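Local structure of PpBBE-like 1 D396N (Physcomitrella patens subsp. patens, 6EO5) at residues 56-59 / 60-63; 448-451 / 452-456; 240-243 / 244-247. The protein oxidises cellobiose as a flavoprotein oxidase of the berberine bridge enzyme-like family, probably with its FAD held through two covalent links. One frame throughout, in Å; residues are numbered along the deposited sequence.

Contact 1 (56-59 / 60-63); sequences TVAQ and VQNA
Val60 N donates to Thr56 O over 3.2 Å, and with that bond the i-to-i+4 ladder of helix 57-70 begins. Gln61 N follows on Val57 O at 2.9 Å, the straightest of the set at 172°. Asn62 N on Ala58 O and Ala63 N on Gln59 O complete the four rungs between 56-59 and 60-63. Thr56 stands at the N-cap: its OG1 accepts from Gln59 N at 3.1 Å, supplying an acceptor where no preceding turn offers an i-4 carbonyl; the same N-H makes a weak bond to Thr56 O. Gln59 answers from its own side chain, whose OE1 accepts from the backbone N of Thr55, one residue before the cap.

Val57 and Gln61 sit one turn apart, and their side chains pass at a slant. With chi1 at 173°, Val57 carries CG1 beside its own carbonyl carbon, on the side of the next turn, where it meets Gln61 OE1 at 3.9 Å. That approach is a methyl against an amide oxygen, while the nitrogen end of the same amide, NE2, is tied to Gly180 O in the turn between strands 170-176 and 182-186. Val60 lies on the inner side of the helix; its CG2 comes to 3.6 Å from Thr56 O, and beyond the two segments its side chain packs on Pro54, Phe102 and Val176, about 8 Å from the bound FAD.

The chemistry therefore divides by direction. The cap hydroxyl closes the first turn, Gln59 OE1 ties the helix to the incoming chain, and Gln61 NE2 ties it to the hairpin. Apolar contacts do the rest: Val57 and Val60 pack on Val176, Val57 also on Val182, and Ala63 on Leu95 and Val97.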
loop_
_atom_site.group_PDB
_atom_site.type_symbol
_atom_site.label_atom_id
_atom_site.label_comp_id
_atom_site.label_asym_id
_atom_site.label_seq_id
_atom_site.Cartn_x
_atom_site.Cartn_y
_atom_site.Cartn_z
ATOM N N THR A 56 6.491 -19.450 -14.316
ATOM C CA THR A 56 5.451 -19.715 -15.305
ATOM C C THR A 56 4.109 -19.926 -14.616
ATOM O O THR A 56 4.041 -20.321 -13.449
ATOM C CB THR A 56 5.748 -20.960 -16.159
ATOM O OG1 THR A 56 5.514 -22.148 -15.382
ATOM C CG2 THR A 56 7.186 -20.950 -16.648
ATOM N N VAL A 57 3.034 -19.687 -15.375
ATOM C CA VAL A 57 1.687 -19.951 -14.870
ATOM C C VAL A 57 1.529 -21.424 -14.526
ATOM O O VAL A 57 0.867 -21.784 -13.544
ATOM C CB VAL A 57 0.628 -19.503 -15.895
ATOM C CG1 VAL A 57 -0.758 -19.942 -15.454
ATOM C CG2 VAL A 57 0.681 -18.008 -16.096
ATOM N N ALA A 58 2.131 -22.303 -15.328
ATOM C CA ALA A 58 2.088 -23.727 -15.024
ATOM C C ALA A 58 2.595 -23.999 -13.617
ATOM O O ALA A 58 2.013 -24.806 -12.879
ATOM C CB ALA A 58 2.918 -24.505 -16.047
ATOM N N GLN A 59 3.674 -23.316 -13.219
ATOM C CA GLN A 59 4.283 -23.587 -11.921
ATOM C C GLN A 59 3.436 -23.031 -10.780
ATOM O O GLN A 59 3.377 -23.625 -9.693
ATOM C CB GLN A 59 5.697 -23.016 -11.886
ATOM C CG GLN A 59 6.635 -23.703 -12.847
ATOM C CD GLN A 59 8.019 -23.121 -12.805
ATOM O OE1 GLN A 59 8.227 -22.037 -12.262
ATOM N NE2 GLN A 59 8.983 -23.837 -13.367
ATOM N N VAL A 60 2.779 -21.890 -11.009
ATOM C CA VAL A 60 1.796 -21.407 -10.046
ATOM C C VAL A 60 0.708 -22.452 -9.855
ATOM O O VAL A 60 0.359 -22.811 -8.725
ATOM C CB VAL A 60 1.215 -20.054 -10.495
ATOM C CG1 VAL A 60 0.119 -19.612 -9.536
ATOM C CG2 VAL A 60 2.309 -19.005 -10.561
ATOM N N GLN A 61 0.179 -22.979 -10.964
ATOM C CA GLN A 61 -0.814 -24.047 -10.887
ATOM C C GLN A 61 -0.280 -25.262 -10.138
ATOM O O GLN A 61 -1.035 -25.931 -9.415
ATOM C CB GLN A 61 -1.262 -24.433 -12.291
ATOM C CG GLN A 61 -2.220 -23.432 -12.896
ATOM C CD GLN A 61 -2.353 -23.569 -14.393
ATOM O OE1 GLN A 61 -1.359 -23.785 -15.100
ATOM N NE2 GLN A 61 -3.583 -23.434 -14.895
ATOM N N ASN A 62 1.016 -25.553 -10.280
ATOM C CA ASN A 62 1.600 -26.672 -9.553
ATOM C C ASN A 62 1.591 -26.414 -8.056
ATOM O O ASN A 62 1.212 -27.290 -7.268
ATOM C CB ASN A 62 3.025 -26.926 -10.025
ATOM C CG ASN A 62 3.759 -27.890 -9.125
ATOM O OD1 ASN A 62 4.412 -27.486 -8.165
ATOM N ND2 ASN A 62 3.642 -29.176 -9.420
ATOM N N ALA A 63 2.022 -25.216 -7.643
ATOM C CA ALA A 63 2.039 -24.883 -6.220
ATOM C C ALA A 63 0.637 -24.949 -5.620
ATOM O O ALA A 63 0.450 -25.482 -4.522
ATOM C CB ALA A 63 2.660 -23.499 -6.011
#

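Contact 2 (448-451 / 452-456); sequences TLIA and GKKKW
Gly452, which donates its N to Thr448 O at 3.0 Å, also sets its own carbonyl oxygen at the edge of the Trp456 indole, in the ring plane. The same oxygen accepts from Trp456 N at 3.0 Å, so backbone bond and ring edge gather round one atom near the end of helix 446-456. Lys453 N to Leu449 O, Lys454 N to Ile450 O and Lys455 N to Ala451 O carry the ladder on.

Side chains touch more lightly. Lys454 lays its aliphatic part beside the preceding turn: CD reaches Ile450 CG2 at 4.4 Å, and CG is 3.4 Å from Ile450 O. Lys453 bends at chi2 (69°), leading its ammonium group away from the turn to a buried cluster of acceptors, with Phe462 O and Ser204 O as hydrogen-bond partners and Asp457 as its salt bridge. Lys455 runs out extended to Asp192, whose OD2 also accepts from Trp456 NE1; one carboxylate oxygen thus ties down both residues.

Asp192 belongs to helix 191-200, which also packs against the turn at Thr448 and Leu449, through Phe195 on Thr448 and through Ala196 and Ala200 on Leu449, while Ile450 rests on Pro469 of the C-terminal loop.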
loop_
_atom_site.group_PDB
_atom_site.type_symbol
_atom_site.label_atom_id
_atom_site.label_comp_id
_atom_site.label_asym_id
_atom_site.label_seq_id
_atom_site.Cartn_x
_atom_site.Cartn_y
_atom_site.Cartn_z
ATOM N N THR A 448 -20.961 -8.574 -0.390
ATOM C CA THR A 448 -20.585 -8.918 -1.758
ATOM C C THR A 448 -19.246 -9.640 -1.788
ATOM O O THR A 448 -19.090 -10.646 -2.490
ATOM C CB THR A 448 -20.553 -7.657 -2.624
ATOM O OG1 THR A 448 -21.854 -7.054 -2.619
ATOM C CG2 THR A 448 -20.168 -7.985 -4.040
ATOM N N LEU A 449 -18.277 -9.172 -0.999
ATOM C CA LEU A 449 -16.978 -9.828 -0.996
ATOM C C LEU A 449 -17.101 -11.283 -0.545
ATOM O O LEU A 449 -16.512 -12.180 -1.165
ATOM C CB LEU A 449 -15.999 -9.033 -0.132
ATOM C CG LEU A 449 -15.649 -7.675 -0.763
ATOM C CD1 LEU A 449 -14.825 -6.800 0.154
ATOM C CD2 LEU A 449 -14.921 -7.876 -2.076
ATOM N N ILE A 450 -17.911 -11.545 0.495
ATOM C CA ILE A 450 -18.059 -12.914 1.004
ATOM C C ILE A 450 -18.750 -13.804 -0.028
ATOM O O ILE A 450 -18.328 -14.943 -0.266
ATOM C CB ILE A 450 -18.806 -12.915 2.355
ATOM C CG1 ILE A 450 -17.925 -12.340 3.462
ATOM C CG2 ILE A 450 -19.210 -14.318 2.747
ATOM C CD1 ILE A 450 -18.725 -11.766 4.614
ATOM N N ALA A 451 -19.815 -13.299 -0.659
ATOM C CA ALA A 451 -20.443 -14.010 -1.768
ATOM C C ALA A 451 -19.418 -14.439 -2.814
ATOM O O ALA A 451 -19.417 -15.591 -3.266
ATOM C CB ALA A 451 -21.510 -13.127 -2.405
ATOM N N GLY A 452 -18.529 -13.522 -3.205
ATOM C CA GLY A 452 -17.523 -13.861 -4.192
ATOM C C GLY A 452 -16.494 -14.841 -3.673
ATOM O O GLY A 452 -15.942 -15.633 -4.443
ATOM N N LYS A 453 -16.206 -14.792 -2.371
ATOM C CA LYS A 453 -15.289 -15.760 -1.786
ATOM C C LYS A 453 -15.893 -17.157 -1.837
ATOM O O LYS A 453 -15.196 -18.132 -2.146
ATOM C CB LYS A 453 -14.951 -15.350 -0.347
ATOM C CG LYS A 453 -14.161 -16.367 0.467
ATOM C CD LYS A 453 -12.742 -16.533 -0.037
ATOM C CE LYS A 453 -11.941 -17.414 0.904
ATOM N NZ LYS A 453 -10.554 -17.647 0.441
ATOM N N LYS A 454 -17.199 -17.268 -1.551
ATOM C CA LYS A 454 -17.872 -18.563 -1.621
ATOM C C LYS A 454 -17.793 -19.136 -3.026
ATOM O O LYS A 454 -17.526 -20.329 -3.214
ATOM C CB LYS A 454 -19.333 -18.423 -1.191
ATOM C CG LYS A 454 -19.511 -18.060 0.274
ATOM C CD LYS A 454 -20.965 -17.699 0.606
ATOM C CE LYS A 454 -21.537 -18.594 1.710
ATOM N NZ LYS A 454 -22.508 -17.859 2.575
ATOM N N LYS A 455 -17.994 -18.282 -4.024
ATOM C CA LYS A 455 -18.005 -18.720 -5.410
ATOM C C LYS A 455 -16.627 -19.168 -5.876
ATOM O O LYS A 455 -16.510 -20.172 -6.583
ATOM C CB LYS A 455 -18.542 -17.591 -6.285
ATOM C CG LYS A 455 -18.349 -17.783 -7.763
ATOM C CD LYS A 455 -19.126 -16.725 -8.527
ATOM C CE LYS A 455 -18.836 -16.775 -10.008
ATOM N NZ LYS A 455 -19.811 -15.920 -10.728
ATOM N N TRP A 456 -15.568 -18.458 -5.487
ATOM C CA TRP A 456 -14.270 -18.669 -6.113
ATOM C C TRP A 456 -13.293 -19.486 -5.285
ATOM O O TRP A 456 -12.237 -19.861 -5.802
ATOM C CB TRP A 456 -13.627 -17.320 -6.477
ATOM C CG TRP A 456 -14.290 -16.637 -7.634
ATOM C CD1 TRP A 456 -15.246 -15.665 -7.575
ATOM C CD2 TRP A 456 -14.061 -16.889 -9.026
ATOM N NE1 TRP A 456 -15.624 -15.288 -8.843
ATOM C CE2 TRP A 456 -14.907 -16.019 -9.752
ATOM C CE3 TRP A 456 -13.219 -17.759 -9.731
ATOM C CZ2 TRP A 456 -14.934 -15.994 -11.149
ATOM C CZ3 TRP A 456 -13.244 -17.736 -11.122
ATOM C CH2 TRP A 456 -14.099 -16.859 -11.815
#

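Contact 3 (240-243 / 244-247); sequences KSFQ and SWGL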
loop_
_atom_site.group_PDB
_atom_site.type_symbol
_atom_site.label_atom_id
_atom_site.label_comp_id
_atom_site.label_asym_id
_atom_site.label_seq_id
_atom_site.Cartn_x
_atom_site.Cartn_y
_atom_site.Cartn_z
ATOM N N LYS A 240 -3.375 22.106 12.276
ATOM C CA LYS A 240 -4.618 22.817 11.988
ATOM C C LYS A 240 -4.553 23.513 10.635
ATOM O O LYS A 240 -5.516 23.475 9.860
ATOM C CB LYS A 240 -4.920 23.827 13.093
ATOM C CG LYS A 240 -6.288 24.475 12.992
ATOM C CD LYS A 240 -6.600 25.229 14.281
ATOM C CE LYS A 240 -7.847 26.091 14.153
ATOM N NZ LYS A 240 -8.850 25.345 13.357
ATOM N N SER A 241 -3.415 24.136 10.324
ATOM C CA SER A 241 -3.273 24.802 9.036
ATOM C C SER A 241 -3.302 23.806 7.886
ATOM O O SER A 241 -3.849 24.104 6.817
ATOM C CB SER A 241 -1.987 25.609 9.003
ATOM O OG SER A 241 -1.875 26.222 7.742
ATOM N N PHE A 242 -2.712 22.623 8.086
ATOM C CA PHE A 242 -2.801 21.558 7.088
ATOM C C PHE A 242 -4.253 21.174 6.816
ATOM O O PHE A 242 -4.670 21.072 5.655
ATOM C CB PHE A 242 -1.980 20.351 7.552
ATOM C CG PHE A 242 -2.291 19.070 6.817
ATOM C CD1 PHE A 242 -1.972 18.923 5.466
ATOM C CD2 PHE A 242 -2.876 17.996 7.493
ATOM C CE1 PHE A 242 -2.247 17.736 4.789
ATOM C CE2 PHE A 242 -3.158 16.802 6.833
ATOM C CZ PHE A 242 -2.840 16.673 5.468
ATOM N N GLN A 243 -5.045 20.974 7.883
ATOM C CA GLN A 243 -6.460 20.619 7.736
ATOM C C GLN A 243 -7.240 21.691 6.984
ATOM O O GLN A 243 -8.018 21.383 6.075
ATOM C CB GLN A 243 -7.096 20.400 9.102
ATOM C CG GLN A 243 -6.921 19.019 9.658
ATOM C CD GLN A 243 -7.926 18.716 10.756
ATOM O OE1 GLN A 243 -8.188 17.555 11.064
ATOM N NE2 GLN A 243 -8.487 19.765 11.360
ATOM N N SER A 244 -7.083 22.957 7.384
ATOM C CA SER A 244 -7.797 24.038 6.712
ATOM C C SER A 244 -7.418 24.103 5.246
ATOM O O SER A 244 -8.287 24.164 4.373
ATOM C CB SER A 244 -7.497 25.368 7.388
ATOM O OG SER A 244 -7.700 25.260 8.776
ATOM N N TRP A 245 -6.112 24.081 4.964
ATOM C CA TRP A 245 -5.621 24.120 3.591
ATOM C C TRP A 245 -6.093 22.907 2.793
ATOM O O TRP A 245 -6.477 23.036 1.616
ATOM C CB TRP A 245 -4.093 24.193 3.609
ATOM C CG TRP A 245 -3.423 23.994 2.261
ATOM C CD1 TRP A 245 -3.294 24.918 1.272
ATOM C CD2 TRP A 245 -2.769 22.801 1.781
ATOM N NE1 TRP A 245 -2.615 24.380 0.207
ATOM C CE2 TRP A 245 -2.280 23.084 0.491
ATOM C CE3 TRP A 245 -2.551 21.525 2.319
ATOM C CZ2 TRP A 245 -1.582 22.142 -0.270
ATOM C CZ3 TRP A 245 -1.862 20.588 1.554
ATOM C CH2 TRP A 245 -1.389 20.902 0.277
ATOM N N GLY A 246 -6.064 21.718 3.422
ATOM C CA GLY A 246 -6.356 20.481 2.711
ATOM C C GLY A 246 -7.756 20.420 2.140
ATOM O O GLY A 246 -7.975 19.798 1.094
ATOM N N LEU A 247 -8.716 21.075 2.801
ATOM C CA LEU A 247 -10.095 21.099 2.327
ATOM C C LEU A 247 -10.239 21.665 0.917
ATOM O O LEU A 247 -11.257 21.400 0.269
ATOM C CB LEU A 247 -10.965 21.908 3.289
ATOM C CG LEU A 247 -11.310 21.146 4.573
ATOM C CD1 LEU A 247 -11.731 22.060 5.716
ATOM C CD2 LEU A 247 -12.394 20.121 4.272
#
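Phe242 and Trp245 make the close-packed side of this contact. CD1 of the phenyl ring meets CE3 of the indole at 4.1 Å, the two side chains slanting past each other, and Phe242 O lies at the indole edge, near its plane. Trp245 N bonds to Ser241 O at 2.9 Å and Gly246 N to Phe242 O at 2.7 Å. The last rung, Leu247 N to Gln243 O, is a weak bond of 3.4 Å.

The solvent side is looser. Ser244 is exposed, and chi1 at -51° sets its OG beside its own backbone N, which brings it to Lys240 O of the preceding turn; it donates there at 3.0 Å, from above the carbonyl plane rather than along a lone pair. Lys240 O already accepts from Ser244 N, so two donors of one residue share it, while the ammonium group of the partly exposed lysine goes to Asp345.

Helix 279-288 lies against the aromatic side, with Phe285 touching Phe242 and Leu281 O accepting from Trp245 NE1. Leu267 of strand 264-271 meets both rings, and Phe257 of strand 253-259 meets Phe242, which seats helix 235-246 on the seven-stranded antiparallel sheet.

Each contact joins successive turns of one helix, yet the three serve different parts of the fold. Contacts 1 and 2 lie nearer each other, about 12 Å between nearest atoms, without touching, one in the FAD-binding domain and the other in the berberine-like C-terminal part; contact 3 lies on the opposite side of the chain's centre from contact 1, their centres about 50 Å apart. Contact 3 is the most buried and relies on aromatic rings over a large sheet. Contacts 1 and 2 are only partly buried: a hydroxyl cap and amides start one helix, whereas lysine ammonium groups bound to carboxylates and carbonyls hold the end of the other. None shares a helix with another.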